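Local coordinates for protein CD180 antigen (Mus musculus, PDB 3T6Q) that may cooperate with MD-1 and TLR4 in the innate immune response of B cells to bacterial lipopolysaccharide, leading to NF-kappa-B activation, at residues 27-38 with 52-61; 269-278 with 290-300. All blocks are in the same frame, centred on the assembly; numbering follows the deposited sequence.

Contact 1. Residues 27-38 with 52-61; sequences IPGTLPNSTECL and TFSRLINLTF. With NAG (2-acetamido-2-deoxy-beta-D-glucopyranose), chain Q.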
loop_
_atom_site.group_PDB
_atom_site.type_symbol
_atom_site.label_atom_id
_atom_site.label_comp_id
_atom_site.label_asym_id
_atom_site.label_seq_id
_atom_site.Cartn_x
_atom_site.Cartn_y
_atom_site.Cartn_z
ATOM N N ILE A 27 -2.010 -21.748 -17.591
ATOM C CA ILE A 27 -0.992 -22.786 -17.439
ATOM C C ILE A 27 -0.791 -23.501 -18.774
ATOM O O ILE A 27 -1.762 -23.919 -19.381
ATOM C CB ILE A 27 -1.411 -23.781 -16.346
ATOM C CG1 ILE A 27 -1.283 -23.107 -14.999
ATOM C CG2 ILE A 27 -0.551 -25.044 -16.380
ATOM C CD1 ILE A 27 -2.093 -23.800 -13.945
ATOM N N PRO A 28 0.461 -23.626 -19.246
ATOM C CA PRO A 28 0.646 -24.230 -20.562
ATOM C C PRO A 28 0.154 -25.676 -20.625
ATOM O O PRO A 28 0.307 -26.450 -19.667
ATOM C CB PRO A 28 2.154 -24.164 -20.761
ATOM C CG PRO A 28 2.552 -22.944 -19.993
ATOM C CD PRO A 28 1.706 -23.007 -18.761
ATOM N N GLY A 29 -0.464 -26.027 -21.748
ATOM C CA GLY A 29 -1.006 -27.369 -21.917
ATOM C C GLY A 29 0.088 -28.416 -21.922
ATOM O O GLY A 29 -0.162 -29.562 -21.593
ATOM N N THR A 30 1.307 -28.019 -22.273
ATOM C CA THR A 30 2.438 -28.947 -22.282
ATOM C C THR A 30 3.016 -29.323 -20.907
ATOM O O THR A 30 3.911 -30.166 -20.845
ATOM C CB THR A 30 3.600 -28.426 -23.159
ATOM O OG1 THR A 30 4.014 -27.136 -22.698
ATOM C CG2 THR A 30 3.184 -28.332 -24.627
ATOM N N LEU A 31 2.548 -28.712 -19.814
ATOM C CA LEU A 31 3.068 -29.077 -18.467
ATOM C C LEU A 31 2.393 -30.338 -18.002
ATOM O O LEU A 31 1.156 -30.393 -17.991
ATOM C CB LEU A 31 2.834 -27.984 -17.402
ATOM C CG LEU A 31 3.484 -26.597 -17.506
ATOM C CD1 LEU A 31 2.962 -25.725 -16.361
ATOM C CD2 LEU A 31 5.006 -26.659 -17.491
ATOM N N PRO A 32 3.185 -31.342 -17.587
ATOM C CA PRO A 32 2.617 -32.640 -17.198
ATOM C C PRO A 32 1.738 -32.572 -15.954
ATOM O O PRO A 32 1.933 -31.713 -15.083
ATOM C CB PRO A 32 3.864 -33.505 -16.940
ATOM C CG PRO A 32 4.934 -32.517 -16.591
ATOM C CD PRO A 32 4.658 -31.348 -17.492
ATOM N N ASN A 33 0.774 -33.483 -15.882
ATOM C CA ASN A 33 -0.155 -33.585 -14.758
ATOM C C ASN A 33 0.543 -33.933 -13.452
ATOM O O ASN A 33 -0.002 -33.733 -12.360
ATOM C CB ASN A 33 -1.216 -34.643 -15.063
ATOM C CG ASN A 33 -2.228 -34.181 -16.100
ATOM O OD1 ASN A 33 -2.421 -32.972 -16.314
ATOM N ND2 ASN A 33 -2.887 -35.150 -16.746
ATOM N N SER A 34 1.750 -34.462 -13.590
ATOM C CA SER A 34 2.571 -34.866 -12.469
ATOM C C SER A 34 3.417 -33.722 -11.869
ATOM O O SER A 34 4.082 -33.936 -10.867
ATOM C CB SER A 34 3.527 -35.951 -12.936
ATOM O OG SER A 34 4.305 -35.425 -13.984
ATOM N N THR A 35 3.421 -32.540 -12.496
ATOM C CA THR A 35 4.183 -31.380 -11.964
ATOM C C THR A 35 3.921 -31.179 -10.474
ATOM O O THR A 35 2.767 -31.124 -10.031
ATOM C CB THR A 35 3.823 -30.082 -12.704
ATOM O OG1 THR A 35 4.053 -30.268 -14.101
ATOM C CG2 THR A 35 4.693 -28.894 -12.178
ATOM N N GLU A 36 4.995 -31.110 -9.697
ATOM C CA GLU A 36 4.897 -30.833 -8.265
ATOM C C GLU A 36 5.372 -29.432 -7.857
ATOM O O GLU A 36 4.850 -28.861 -6.906
ATOM C CB GLU A 36 5.684 -31.875 -7.498
ATOM C CG GLU A 36 5.060 -33.254 -7.611
ATOM C CD GLU A 36 5.882 -34.345 -6.973
ATOM O OE1 GLU A 36 6.942 -34.048 -6.375
ATOM O OE2 GLU A 36 5.441 -35.512 -7.072
ATOM N N CYS A 37 6.334 -28.880 -8.585
ATOM C CA CYS A 37 6.896 -27.559 -8.234
ATOM C C CYS A 37 6.859 -26.628 -9.439
ATOM O O CYS A 37 7.614 -26.810 -10.390
ATOM C CB CYS A 37 8.325 -27.690 -7.685
ATOM S SG CYS A 37 8.504 -28.841 -6.300
ATOM N N LEU A 38 5.966 -25.634 -9.378
ATOM C CA LEU A 38 5.715 -24.714 -10.478
ATOM C C LEU A 38 6.108 -23.267 -10.083
ATOM O O LEU A 38 5.520 -22.676 -9.170
ATOM C CB LEU A 38 4.232 -24.767 -10.894
ATOM C CG LEU A 38 3.972 -24.012 -12.225
ATOM C CD1 LEU A 38 4.878 -24.513 -13.340
ATOM C CD2 LEU A 38 2.514 -24.035 -12.653
ATOM N N THR A 52 -8.406 -22.529 -13.383
ATOM C CA THR A 52 -7.038 -22.121 -13.705
ATOM C C THR A 52 -6.009 -23.232 -13.471
ATOM O O THR A 52 -5.115 -23.460 -14.306
ATOM C CB THR A 52 -6.642 -20.892 -12.864
ATOM O OG1 THR A 52 -7.645 -19.876 -13.043
ATOM C CG2 THR A 52 -5.248 -20.406 -13.285
ATOM N N PHE A 53 -6.136 -23.930 -12.341
ATOM C CA PHE A 53 -5.084 -24.890 -11.924
ATOM C C PHE A 53 -5.604 -26.346 -11.818
ATOM O O PHE A 53 -4.866 -27.241 -11.383
ATOM C CB PHE A 53 -4.497 -24.459 -10.546
ATOM C CG PHE A 53 -3.905 -23.045 -10.523
ATOM C CD1 PHE A 53 -4.501 -22.044 -9.751
ATOM C CD2 PHE A 53 -2.757 -22.725 -11.247
ATOM C CE1 PHE A 53 -3.980 -20.756 -9.738
ATOM C CE2 PHE A 53 -2.218 -21.411 -11.238
ATOM C CZ PHE A 53 -2.831 -20.441 -10.482
ATOM N N SER A 54 -6.871 -26.577 -12.173
ATOM C CA SER A 54 -7.553 -27.823 -11.756
ATOM C C SER A 54 -6.908 -29.133 -12.232
ATOM O O SER A 54 -7.066 -30.149 -11.567
ATOM C CB SER A 54 -9.062 -27.799 -12.075
ATOM O OG SER A 54 -9.244 -27.619 -13.457
ATOM N N ARG A 55 -6.145 -29.128 -13.326
ATOM C CA ARG A 55 -5.507 -30.387 -13.718
ATOM C C ARG A 55 -4.180 -30.716 -12.994
ATOM O O ARG A 55 -3.738 -31.867 -13.009
ATOM C CB ARG A 55 -5.383 -30.493 -15.238
ATOM C CG ARG A 55 -4.301 -29.646 -15.821
ATOM C CD ARG A 55 -4.168 -29.965 -17.287
ATOM N NE ARG A 55 -3.140 -29.141 -17.884
ATOM C CZ ARG A 55 -1.862 -29.474 -17.935
ATOM N NH1 ARG A 55 -0.997 -28.647 -18.498
ATOM N NH2 ARG A 55 -1.459 -30.632 -17.428
ATOM N N LEU A 56 -3.566 -29.717 -12.335
ATOM C CA LEU A 56 -2.279 -29.889 -11.638
ATOM C C LEU A 56 -2.511 -30.381 -10.193
ATOM O O LEU A 56 -2.328 -29.653 -9.188
ATOM C CB LEU A 56 -1.441 -28.587 -11.697
ATOM C CG LEU A 56 -1.144 -28.106 -13.112
ATOM C CD1 LEU A 56 -0.232 -26.873 -13.104
ATOM C CD2 LEU A 56 -0.542 -29.203 -14.004
ATOM N N ILE A 57 -2.927 -31.644 -10.094
ATOM C CA ILE A 57 -3.404 -32.187 -8.833
ATOM C C ILE A 57 -2.255 -32.466 -7.841
ATOM O O ILE A 57 -2.487 -32.584 -6.636
ATOM C CB ILE A 57 -4.205 -33.503 -9.055
ATOM C CG1 ILE A 57 -3.357 -34.509 -9.840
ATOM C CG2 ILE A 57 -5.558 -33.207 -9.731
ATOM C CD1 ILE A 57 -3.976 -35.897 -9.899
ATOM N N ASN A 58 -1.042 -32.602 -8.369
ATOM C CA ASN A 58 0.104 -32.990 -7.554
ATOM C C ASN A 58 1.020 -31.822 -7.107
ATOM O O ASN A 58 2.114 -32.078 -6.601
ATOM C CB ASN A 58 0.937 -34.023 -8.310
ATOM C CG ASN A 58 0.426 -35.462 -8.117
ATOM O OD1 ASN A 58 -0.608 -35.707 -7.518
ATOM N ND2 ASN A 58 1.208 -36.411 -8.584
ATOM N N LEU A 59 0.594 -30.565 -7.301
ATOM C CA LEU A 59 1.419 -29.403 -6.902
ATOM C C LEU A 59 1.684 -29.442 -5.409
ATOM O O LEU A 59 0.740 -29.611 -4.603
ATOM C CB LEU A 59 0.730 -28.072 -7.254
ATOM C CG LEU A 59 0.639 -27.695 -8.738
ATOM C CD1 LEU A 59 -0.112 -26.382 -8.948
ATOM C CD2 LEU A 59 2.022 -27.685 -9.395
ATOM N N THR A 60 2.959 -29.323 -5.028
ATOM C CA THR A 60 3.282 -29.082 -3.611
ATOM C C THR A 60 3.814 -27.638 -3.372
ATOM O O THR A 60 3.787 -27.141 -2.255
ATOM C CB THR A 60 4.324 -30.110 -3.089
ATOM O OG1 THR A 60 5.558 -29.915 -3.775
ATOM C CG2 THR A 60 3.845 -31.574 -3.379
ATOM N N PHE A 61 4.289 -27.002 -4.431
ATOM C CA PHE A 61 4.886 -25.646 -4.395
ATOM C C PHE A 61 4.333 -24.877 -5.601
ATOM O O PHE A 61 4.509 -25.300 -6.735
ATOM C CB PHE A 61 6.443 -25.733 -4.508
ATOM C CG PHE A 61 7.149 -24.369 -4.511
ATOM C CD1 PHE A 61 7.357 -23.676 -5.709
ATOM C CD2 PHE A 61 7.559 -23.776 -3.317
ATOM C CE1 PHE A 61 7.982 -22.437 -5.725
ATOM C CE2 PHE A 61 8.178 -22.526 -3.321
ATOM C CZ PHE A 61 8.386 -21.863 -4.527
HETATM C C1 NAG Q . -3.909 -34.950 -17.750
HETATM C C2 NAG Q . -4.073 -36.433 -18.133
HETATM C C3 NAG Q . -5.460 -36.852 -18.634
HETATM C C4 NAG Q . -6.620 -35.998 -18.114
HETATM C C5 NAG Q . -6.210 -34.538 -17.928
HETATM C C6 NAG Q . -7.311 -33.693 -17.296
HETATM C C7 NAG Q . -2.270 -37.833 -18.969
HETATM C C8 NAG Q . -1.310 -38.109 -20.094
HETATM N N2 NAG Q . -3.099 -36.800 -19.145
HETATM O O3 NAG Q . -5.667 -38.203 -18.263
HETATM O O4 NAG Q . -7.689 -36.069 -19.026
HETATM O O5 NAG Q . -5.077 -34.515 -17.090
HETATM O O6 NAG Q . -7.328 -33.909 -15.905
HETATM O O7 NAG Q . -2.268 -38.530 -17.947
HETATM O O HOH W 1 -4.605 -22.061 -16.728
HETATM O O HOH W 2 -3.246 -26.350 -18.545
HETATM O O HOH W 3 0.226 -31.583 -10.868
HETATM O O HOH W 4 3.679 -35.931 -9.095
HETATM O O HOH W 5 7.044 -32.213 -3.984
#

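Contact 2. Residues 269-278 with 290-300; sequences ISSNTFHCFS and LSELPSGLVGL. With CU (copper (II) ion), chain J.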
loop_
_atom_site.group_PDB
_atom_site.type_symbol
_atom_site.label_atom_id
_atom_site.label_comp_id
_atom_site.label_asym_id
_atom_site.label_seq_id
_atom_site.Cartn_x
_atom_site.Cartn_y
_atom_site.Cartn_z
ATOM N N ILE A 269 30.286 4.828 25.823
ATOM C CA ILE A 269 29.413 4.057 26.657
ATOM C C ILE A 269 29.777 4.175 28.172
ATOM O O ILE A 269 30.950 4.183 28.551
ATOM C CB ILE A 269 29.564 2.617 26.102
ATOM C CG1 ILE A 269 28.551 1.668 26.618
ATOM C CG2 ILE A 269 30.946 2.036 26.398
ATOM C CD1 ILE A 269 28.787 0.307 26.007
ATOM N N SER A 270 28.757 4.265 29.023
ATOM C CA SER A 270 28.922 4.200 30.472
ATOM C C SER A 270 29.329 2.780 30.867
ATOM O O SER A 270 28.861 1.800 30.246
ATOM C CB SER A 270 27.584 4.574 31.155
ATOM O OG SER A 270 27.564 4.054 32.484
ATOM N N SER A 271 30.140 2.640 31.909
ATOM C CA SER A 271 30.423 1.320 32.469
ATOM C C SER A 271 29.187 0.617 33.079
ATOM O O SER A 271 29.222 -0.594 33.392
ATOM C CB SER A 271 31.522 1.441 33.511
ATOM O OG SER A 271 31.121 2.375 34.516
ATOM N N ASN A 272 28.103 1.373 33.273
ATOM C CA ASN A 272 26.847 0.812 33.800
ATOM C C ASN A 272 25.839 0.425 32.712
ATOM O O ASN A 272 24.701 0.018 33.021
ATOM C CB ASN A 272 26.187 1.809 34.769
ATOM C CG ASN A 272 25.377 1.112 35.839
ATOM O OD1 ASN A 272 25.603 -0.070 36.125
ATOM N ND2 ASN A 272 24.431 1.851 36.449
ATOM N N THR A 273 26.249 0.514 31.441
ATOM C CA THR A 273 25.299 0.354 30.321
ATOM C C THR A 273 24.590 -1.020 30.324
ATOM O O THR A 273 23.402 -1.086 30.022
ATOM C CB THR A 273 25.995 0.538 28.962
ATOM O OG1 THR A 273 26.549 1.856 28.907
ATOM C CG2 THR A 273 25.000 0.336 27.777
ATOM N N PHE A 274 25.327 -2.091 30.651
ATOM C CA PHE A 274 24.786 -3.444 30.526
ATOM C C PHE A 274 24.398 -4.103 31.858
ATOM O O PHE A 274 24.223 -5.329 31.926
ATOM C CB PHE A 274 25.775 -4.333 29.745
ATOM C CG PHE A 274 26.047 -3.808 28.344
ATOM C CD1 PHE A 274 25.075 -3.935 27.340
ATOM C CD2 PHE A 274 27.243 -3.174 28.049
ATOM C CE1 PHE A 274 25.300 -3.434 26.039
ATOM C CE2 PHE A 274 27.490 -2.686 26.747
ATOM C CZ PHE A 274 26.523 -2.802 25.757
ATOM N N HIS A 275 24.192 -3.303 32.901
ATOM C CA HIS A 275 23.872 -3.919 34.208
ATOM C C HIS A 275 22.575 -4.725 34.230
ATOM O O HIS A 275 22.473 -5.610 35.063
ATOM C CB HIS A 275 23.891 -2.887 35.352
ATOM C CG HIS A 275 22.709 -1.942 35.344
ATOM N ND1 HIS A 275 22.715 -0.756 34.691
ATOM C CD2 HIS A 275 21.444 -2.061 35.928
ATOM C CE1 HIS A 275 21.529 -0.132 34.866
ATOM N NE2 HIS A 275 20.752 -0.934 35.621
ATOM N N CYS A 276 21.602 -4.452 33.325
ATOM C CA CYS A 276 20.415 -5.322 33.181
ATOM C C CYS A 276 20.542 -6.585 32.303
ATOM O O CYS A 276 19.534 -7.302 32.086
ATOM C CB CYS A 276 19.150 -4.527 32.775
ATOM S SG CYS A 276 18.427 -3.666 34.199
ATOM N N PHE A 277 21.752 -6.891 31.845
ATOM C CA PHE A 277 21.932 -7.918 30.809
ATOM C C PHE A 277 22.425 -9.209 31.429
ATOM O O PHE A 277 22.833 -10.130 30.709
ATOM C CB PHE A 277 22.952 -7.453 29.720
ATOM C CG PHE A 277 22.414 -6.394 28.774
ATOM C CD1 PHE A 277 22.053 -5.130 29.221
ATOM C CD2 PHE A 277 22.283 -6.680 27.397
ATOM C CE1 PHE A 277 21.600 -4.157 28.316
ATOM C CE2 PHE A 277 21.793 -5.739 26.498
ATOM C CZ PHE A 277 21.457 -4.463 26.947
ATOM N N SER A 278 22.355 -9.341 32.756
ATOM C CA SER A 278 23.001 -10.488 33.374
ATOM C C SER A 278 22.418 -11.847 33.002
ATOM O O SER A 278 23.127 -12.844 33.071
ATOM C CB SER A 278 23.208 -10.336 34.907
ATOM O OG SER A 278 21.961 -10.169 35.518
ATOM N N LEU A 290 31.554 1.759 18.490
ATOM C CA LEU A 290 32.454 1.561 19.645
ATOM C C LEU A 290 33.925 1.773 19.299
ATOM O O LEU A 290 34.426 1.190 18.313
ATOM C CB LEU A 290 32.286 0.136 20.227
ATOM C CG LEU A 290 30.936 -0.268 20.840
ATOM C CD1 LEU A 290 30.843 -1.793 21.151
ATOM C CD2 LEU A 290 30.714 0.558 22.092
ATOM N N SER A 291 34.619 2.577 20.104
ATOM C CA SER A 291 36.073 2.770 19.938
ATOM C C SER A 291 36.823 2.103 21.094
ATOM O O SER A 291 38.039 1.895 21.029
ATOM C CB SER A 291 36.416 4.260 19.890
ATOM O OG SER A 291 35.936 4.889 21.062
ATOM N N GLU A 292 36.092 1.785 22.168
ATOM C CA GLU A 292 36.678 1.116 23.347
ATOM C C GLU A 292 35.530 0.754 24.302
ATOM O O GLU A 292 34.438 1.330 24.201
ATOM C CB GLU A 292 37.712 2.015 24.102
ATOM C CG GLU A 292 37.150 3.246 24.817
ATOM C CD GLU A 292 38.233 4.030 25.555
ATOM O OE1 GLU A 292 38.296 3.956 26.793
ATOM O OE2 GLU A 292 39.051 4.697 24.902
ATOM N N LEU A 293 35.819 -0.153 25.229
ATOM C CA LEU A 293 34.897 -0.503 26.307
ATOM C C LEU A 293 35.628 -0.278 27.627
ATOM O O LEU A 293 36.797 -0.594 27.750
ATOM C CB LEU A 293 34.414 -1.962 26.186
ATOM C CG LEU A 293 33.553 -2.364 24.972
ATOM C CD1 LEU A 293 33.311 -3.836 24.974
ATOM C CD2 LEU A 293 32.188 -1.655 24.988
ATOM N N PRO A 294 34.934 0.304 28.615
ATOM C CA PRO A 294 35.540 0.563 29.925
ATOM C C PRO A 294 35.741 -0.755 30.652
ATOM O O PRO A 294 35.030 -1.721 30.353
ATOM C CB PRO A 294 34.462 1.399 30.638
ATOM C CG PRO A 294 33.190 1.051 29.924
ATOM C CD PRO A 294 33.587 0.864 28.490
ATOM N N SER A 295 36.688 -0.823 31.579
ATOM C CA SER A 295 36.749 -1.956 32.499
ATOM C C SER A 295 35.566 -1.837 33.513
ATOM O O SER A 295 34.936 -0.806 33.575
ATOM C CB SER A 295 38.085 -1.975 33.239
ATOM O OG SER A 295 38.268 -0.716 33.893
ATOM N N GLY A 296 35.289 -2.876 34.296
ATOM C CA GLY A 296 34.139 -2.880 35.224
ATOM C C GLY A 296 32.829 -2.627 34.483
ATOM O O GLY A 296 31.945 -1.962 35.019
ATOM N N LEU A 297 32.713 -3.127 33.239
ATOM C CA LEU A 297 31.481 -3.047 32.461
ATOM C C LEU A 297 30.558 -4.146 32.996
ATOM O O LEU A 297 30.535 -5.251 32.450
ATOM C CB LEU A 297 31.758 -3.287 30.950
ATOM C CG LEU A 297 30.611 -3.110 29.933
ATOM C CD1 LEU A 297 30.196 -1.638 29.866
ATOM C CD2 LEU A 297 31.012 -3.572 28.526
ATOM N N VAL A 298 29.791 -3.836 34.051
ATOM C CA VAL A 298 29.018 -4.841 34.827
ATOM C C VAL A 298 27.871 -5.492 34.007
ATOM O O VAL A 298 27.324 -4.853 33.077
ATOM C CB VAL A 298 28.418 -4.217 36.125
ATOM C CG1 VAL A 298 29.532 -3.884 37.124
ATOM C CG2 VAL A 298 27.658 -2.947 35.767
ATOM N N GLY A 299 27.532 -6.744 34.360
ATOM C CA GLY A 299 26.301 -7.388 33.879
ATOM C C GLY A 299 26.512 -8.391 32.741
ATOM O O GLY A 299 25.551 -8.935 32.187
ATOM N N LEU A 300 27.771 -8.661 32.402
ATOM C CA LEU A 300 28.076 -9.556 31.297
ATOM C C LEU A 300 29.061 -10.612 31.760
ATOM O O LEU A 300 29.702 -11.262 30.956
ATOM C CB LEU A 300 28.678 -8.739 30.113
ATOM C CG LEU A 300 27.755 -7.649 29.552
ATOM C CD1 LEU A 300 28.532 -6.889 28.474
ATOM C CD2 LEU A 300 26.461 -8.203 28.922
HETATM CU CU CU J . 19.006 -0.105 36.281
HETATM O O HOH W 6 33.139 3.731 24.890
HETATM O O HOH W 7 27.747 -2.463 32.040
HETATM O O HOH W 8 33.870 1.120 35.734
HETATM O O HOH W 9 26.168 -11.916 32.784
#

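Contact 1. Residues 27-38 with 52-61
The carbonyl oxygen of Leu31 is gripped by both terminal nitrogens of Arg55. NH2 of Arg55 lies 2.7 Å from Leu31 O, almost in line with the C=O bond. NH1 of Arg55 approaches Leu31 O at 2.8 Å, in the carbonyl plane and on a lone pair. NH2 of Arg55 also donates to Asn33 OD1 at 2.8 Å, tilted 31° out of the amide plane. All three bonds lie in or close to the guanidinium plane, which fixes the rotation of the group. Arg55 CG sits between its own backbone N and carbonyl carbon (chi1 75°), and the extended chain beyond it carries the guanidinium to the turn Pro28-Leu31. CD2 of Leu56 packs on one guanidinium face. A water links Arg55 NE to Ile27 O. The other end of the Asn33 amide, ND2, is bonded covalently to C1 of a NAG sugar. The contact belongs to a leucine-rich repeat solenoid. Arg55, at the end of repeat 1, ties back to the N-terminal cap region, and Glu36 to Leu38 join repeat 1 to repeat 2, whose parallel strands pair at Cys37 and Phe61. Glu36 O takes two backbone donors, Thr60 N at 2.7 Å and Phe61 N at 3.1 Å. Leu38 N returns a nearly straight bond to Phe61 O (3.0 Å, 176°). In the interior, Leu38 CD2 meets Leu56 CD1 at 4.0 Å, the two side chains at about a right angle. Waters bridge the two segments: one serves the backbone atoms Asn33 O, Thr35 O and Asn58 N, and another joins Ser34 O to the side-chain atoms Glu36 OE2 and Asn58 ND2. Glu36 OE2 also has a long, weak ion pair with Arg82. Tyr17 of strand 16-18 touches Leu31, Pro32 and Thr35.

Contact 2. Residues 269-278 with 290-300
Phe274 meets Leu297 and Leu300 where repeats 8 and 9 of the leucine-rich repeat solenoid stack, in the loops after strands 255-260 and 282-284. Phe274 CG lies beside its own backbone N (chi1 -60°), which directs the ring at the next repeat. Leu297 CD1 reaches the ring edge, 3.8 Å from Phe274 CD2. Leu300 approaches the same ring at a slant. Leu300 CD2 also packs against Phe277 CB at 3.7 Å. Phe277 in turn sets one ring face over Phe274 CD1. Ile269 CG2 touches Pro294 CD at 3.6 Å, the side chains at about a right angle. The one direct N-H...O bond between the backbones is weak, Val298 N to Ser271 O; a water bridges Ser271 O, Phe274 N and Val298 O. Gly299, at positive phi (102°), brings its CA against Phe274 O in a C-H...O contact. His275 CG lies between its backbone N and carbonyl carbon (chi1 73°), which leaves CB against Val298 CG2 and directs the imidazole away from repeat 9. ND1 of His275 donates in the ring plane to Asn272 O at 2.7 Å, and NE2 of His275 binds the copper ion at 2.0 Å.

Contacts 1 and 2 lie on opposite sides of the chain's centre. Their centres are 58 Å apart and their nearest atoms about 37 Å apart, so they do not touch. They follow one another along the chain. Contact 1 ties repeat 1 both to the N-terminal cap region and to repeat 2, and includes the strand pairing; contact 2 joins repeats 8 and 9 through loops alone. Each carries a non-protein group: a glycan sugar on Asn33 in contact 1, and copper in contact 2. Glu249 also binds the copper, and Cys276 forms a disulfide with Cys252. No other protein chain of the assembly touches either contact.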